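Local coordinates for protein transcriptional regulator, MarR family (Silicibacter pomeroyi DSS-3, PDB 3BOQ) that probably binds DNA as a dimeric transcription factor with the winged helix-turn-helix fold of the MarR family, at residues 30-33 against 34-38; 37-40 against 41-45. All blocks are in the same frame, centred on the assembly; numbering follows the deposited sequence.

Overall arrangement
Contact 1 lies within the long helix 12-43, and contact 2 carries its last residues into the loop that follows; both are local, joining residues three to five positions apart. Coming from the N terminus, the chain first reaches contact 1 (30-33 against 34-38), a part inside the helix where the second subunit and helix 110-130 pack against it. Contact 2 (37-40 against 41-45) begins on the last two residues of contact 1, sharing Arg37 and Gln38, and its centre lies about 10 Å from that of contact 1. The contacts thus follow in series, without nesting or crossing, and lead from a part that also meets the second subunit to the end of the helix, where helices 47-58 and 110-130 pack on it.

Contact 1 (30-33 against 34-38)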
# COMPACT_ATOMS: atom_id res chain seq x y z
N LEU B 30 1.40 -7.31 -3.34
CA LEU B 30 1.79 -8.71 -3.27
C LEU B 30 2.17 -9.10 -1.84
O LEU B 30 1.96 -10.22 -1.42
CB LEU B 30 3.01 -8.98 -4.16
CG LEU B 30 2.98 -9.86 -5.40
CD1 LEU B 30 4.41 -10.27 -5.75
CD2 LEU B 30 2.12 -11.10 -5.22
N VAL B 31 2.81 -8.18 -1.13
CA VAL B 31 3.25 -8.47 0.22
C VAL B 31 2.08 -8.28 1.18
O VAL B 31 1.81 -9.14 2.00
CB VAL B 31 4.51 -7.66 0.61
CG1 VAL B 31 4.80 -7.74 2.10
CG2 VAL B 31 5.72 -8.14 -0.22
N PHE B 32 1.34 -7.18 1.03
CA PHE B 32 0.33 -6.81 1.98
C PHE B 32 -0.82 -7.82 2.08
O PHE B 32 -1.17 -8.22 3.18
CB PHE B 32 -0.22 -5.42 1.65
CG PHE B 32 -1.05 -4.84 2.74
CD1 PHE B 32 -0.51 -3.87 3.58
CD2 PHE B 32 -2.35 -5.28 2.93
CE1 PHE B 32 -1.26 -3.32 4.60
CE2 PHE B 32 -3.12 -4.75 3.95
CZ PHE B 32 -2.57 -3.76 4.80
N GLY B 33 -1.39 -8.21 0.94
CA GLY B 33 -2.48 -9.17 0.90
C GLY B 33 -2.19 -10.50 1.59
O GLY B 33 -3.07 -11.09 2.24
N ASP B 34 -0.96 -10.98 1.46
CA ASP B 34 -0.59 -12.29 1.96
C ASP B 34 -0.16 -12.24 3.39
O ASP B 34 -0.54 -13.11 4.16
CB ASP B 34 0.56 -12.84 1.14
CG ASP B 34 0.08 -13.74 0.04
OD1 ASP B 34 -1.01 -13.46 -0.54
OD2 ASP B 34 0.81 -14.72 -0.26
N LEU B 35 0.66 -11.24 3.72
CA LEU B 35 1.06 -10.94 5.07
C LEU B 35 -0.18 -10.79 5.92
O LEU B 35 -0.32 -11.47 6.91
CB LEU B 35 1.87 -9.66 5.10
CG LEU B 35 2.65 -9.27 6.35
CD1 LEU B 35 3.44 -10.47 6.92
CD2 LEU B 35 3.58 -8.10 6.07
N ASN B 36 -1.09 -9.91 5.52
CA ASN B 36 -2.37 -9.71 6.21
C ASN B 36 -3.22 -10.99 6.40
O ASN B 36 -3.65 -11.29 7.53
CB ASN B 36 -3.19 -8.64 5.49
CG ASN B 36 -4.36 -8.18 6.30
OD1 ASN B 36 -4.20 -7.67 7.41
ND2 ASN B 36 -5.57 -8.35 5.75
N ARG B 37 -3.47 -11.72 5.32
CA ARG B 37 -4.27 -12.95 5.35
C ARG B 37 -3.63 -14.04 6.22
O ARG B 37 -4.33 -14.69 6.96
CB ARG B 37 -4.59 -13.46 3.93
CG ARG B 37 -5.00 -14.95 3.84
CD ARG B 37 -5.67 -15.27 2.48
NE ARG B 37 -6.61 -16.41 2.56
CZ ARG B 37 -7.76 -16.50 1.88
NH1 ARG B 37 -8.14 -15.53 1.05
NH2 ARG B 37 -8.54 -17.57 2.03
N GLN B 38 -2.31 -14.21 6.13
CA GLN B 38 -1.58 -15.16 7.00
C GLN B 38 -1.45 -14.76 8.48
O GLN B 38 -1.53 -15.60 9.35
CB GLN B 38 -0.21 -15.51 6.43
CG GLN B 38 -0.32 -16.35 5.20
CD GLN B 38 1.02 -16.88 4.77
OE1 GLN B 38 1.59 -17.76 5.42
NE2 GLN B 38 1.53 -16.36 3.66
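The ring of Phe32 and the side chain of Asn36 lie alongside each other one helical turn apart, CE2 standing 4.2 Å from Asn36 CB. Both first torsions, -168°, set CG anti to the backbone N, and this shared choice keeps the two groups pointing the same way, with ring and amide planes 28° apart. On the next strip of the helix, Val31 CG1 meets Leu35 CD2 at 4.2 Å, an apolar touch between branched side chains suited to a buried face. Beneath these pairs runs the helical backbone ladder: Leu35 N gives a bond of 2.9 Å to Val31 O, and Asn36 N one of the same length to Phe32 O. The next rung is longer, Arg37 N to Gly33 O at 3.2 Å, with the donor above the carbonyl plane. Arg37 itself runs out extended, as suits a long charged chain at an exposed position.

Asn36 suits its place because its amide has work beyond the helix: OD1 accepts a hydrogen bond from Leu47 N, at the start of helix 47-58, which ties the two helices together. Leu47 also packs on both Phe32 and Leu35. Helix 110-130 lies against Val31 through Leu127 and against Leu35 through His123 and Ile126, while Trp21 of the second subunit touches Val31, Phe32 and Leu35, so this part of the helix is shared between the subunit's own helices and the dimer partner.

Contact 2 (37-40 against 41-45); sequences RQLL and DETGL
Gln38 and Glu42 set an amide and a carboxylate side by side, pointing the same way with their planes 46° apart; OE1 of Gln38 and OE2 of Glu42 come no nearer than 4.0 Å. The two flat groups are therefore neighbours and not a stack. With chi1 at -48°, Glu42 CG sits beside its own backbone N and comes 3.1 Å from Gln38 O, the acceptor for that same N. Ile126 of helix 110-130 packs on the Gln38 chain, and Arg125 of that helix forms a salt bridge with Glu42 OE1.

Along the backbone, Asp41 N bonds to Arg37 O at 3.1 Å and Glu42 N to Gln38 O; Leu40 O receives Gly44 N at 2.6 Å, and more weakly Thr43 N, as the chain leaves the helix. Gly44 has a positive phi of 73°, a conformation that glycine adopts readily, and it turns the chain back so that Leu45 O lies 3.3 Å from Leu40 CA in a CA-H...O contact. The same turn brings Leu40 CG to 3.4 Å from Leu45 O and lays CD2 against Gly44. Leucine also suits the buried positions: Leu39 meets Leu47 and Phe50 of helix 47-58, and Leu45 reaches Met53 there and Ala119 of helix 110-130.

Chemically, the helix end combines a reversal at a positive-phi glycine with apolar cover on its inner side, while Arg125, from outside this contact, probably offsets the negative charge of Glu42 near the carbonyls of the C-terminal turn.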
# COMPACT_ATOMS: atom_id res chain seq x y z
N ARG B 37 -3.47 -11.72 5.32
CA ARG B 37 -4.27 -12.95 5.35
C ARG B 37 -3.63 -14.04 6.22
O ARG B 37 -4.33 -14.69 6.96
CB ARG B 37 -4.59 -13.46 3.93
CG ARG B 37 -5.00 -14.95 3.84
CD ARG B 37 -5.67 -15.27 2.48
NE ARG B 37 -6.61 -16.41 2.56
CZ ARG B 37 -7.76 -16.50 1.88
NH1 ARG B 37 -8.14 -15.53 1.05
NH2 ARG B 37 -8.54 -17.57 2.03
N GLN B 38 -2.31 -14.21 6.13
CA GLN B 38 -1.58 -15.16 7.00
C GLN B 38 -1.45 -14.76 8.48
O GLN B 38 -1.53 -15.60 9.35
CB GLN B 38 -0.21 -15.51 6.43
CG GLN B 38 -0.32 -16.35 5.20
CD GLN B 38 1.02 -16.88 4.77
OE1 GLN B 38 1.59 -17.76 5.42
NE2 GLN B 38 1.53 -16.36 3.66
N LEU B 39 -1.24 -13.48 8.74
CA LEU B 39 -1.18 -12.97 10.11
C LEU B 39 -2.53 -13.15 10.82
O LEU B 39 -2.58 -13.45 12.03
CB LEU B 39 -0.77 -11.49 10.10
CG LEU B 39 -0.15 -10.89 11.36
CD1 LEU B 39 1.08 -11.70 11.88
CD2 LEU B 39 0.16 -9.43 11.16
N LEU B 40 -3.61 -12.98 10.05
CA LEU B 40 -4.97 -13.17 10.54
C LEU B 40 -5.21 -14.65 10.84
O LEU B 40 -5.64 -15.00 11.95
CB LEU B 40 -6.04 -12.59 9.59
CG LEU B 40 -6.64 -11.21 9.93
CD1 LEU B 40 -7.46 -10.58 8.76
CD2 LEU B 40 -7.51 -11.25 11.19
N ASP B 41 -4.92 -15.51 9.87
CA ASP B 41 -5.05 -16.94 10.07
C ASP B 41 -4.26 -17.38 11.31
O ASP B 41 -4.82 -18.04 12.17
CB ASP B 41 -4.68 -17.77 8.83
CG ASP B 41 -4.64 -19.27 9.13
OD1 ASP B 41 -5.72 -19.93 9.20
OD2 ASP B 41 -3.53 -19.79 9.34
N GLU B 42 -2.99 -17.01 11.43
CA GLU B 42 -2.16 -17.48 12.55
C GLU B 42 -2.45 -16.84 13.94
O GLU B 42 -2.18 -17.44 14.95
CB GLU B 42 -0.67 -17.41 12.19
CG GLU B 42 -0.43 -18.05 10.82
CD GLU B 42 1.02 -18.43 10.52
OE1 GLU B 42 1.85 -18.46 11.47
OE2 GLU B 42 1.32 -18.70 9.32
N THR B 43 -3.04 -15.65 13.97
CA THR B 43 -3.00 -14.79 15.15
C THR B 43 -4.36 -14.07 15.38
O THR B 43 -4.63 -13.56 16.47
CB THR B 43 -1.89 -13.70 14.92
OG1 THR B 43 -0.59 -14.32 14.97
CG2 THR B 43 -1.92 -12.59 15.93
N GLY B 44 -5.19 -14.00 14.34
CA GLY B 44 -6.45 -13.27 14.44
C GLY B 44 -6.27 -11.76 14.47
O GLY B 44 -7.22 -11.03 14.71
N LEU B 45 -5.04 -11.31 14.22
CA LEU B 45 -4.67 -9.91 14.04
C LEU B 45 -4.49 -9.55 12.57
O LEU B 45 -3.89 -10.32 11.79
CB LEU B 45 -3.36 -9.62 14.74
CG LEU B 45 -3.39 -8.87 16.05
CD1 LEU B 45 -4.52 -9.32 16.93
CD2 LEU B 45 -2.03 -9.08 16.72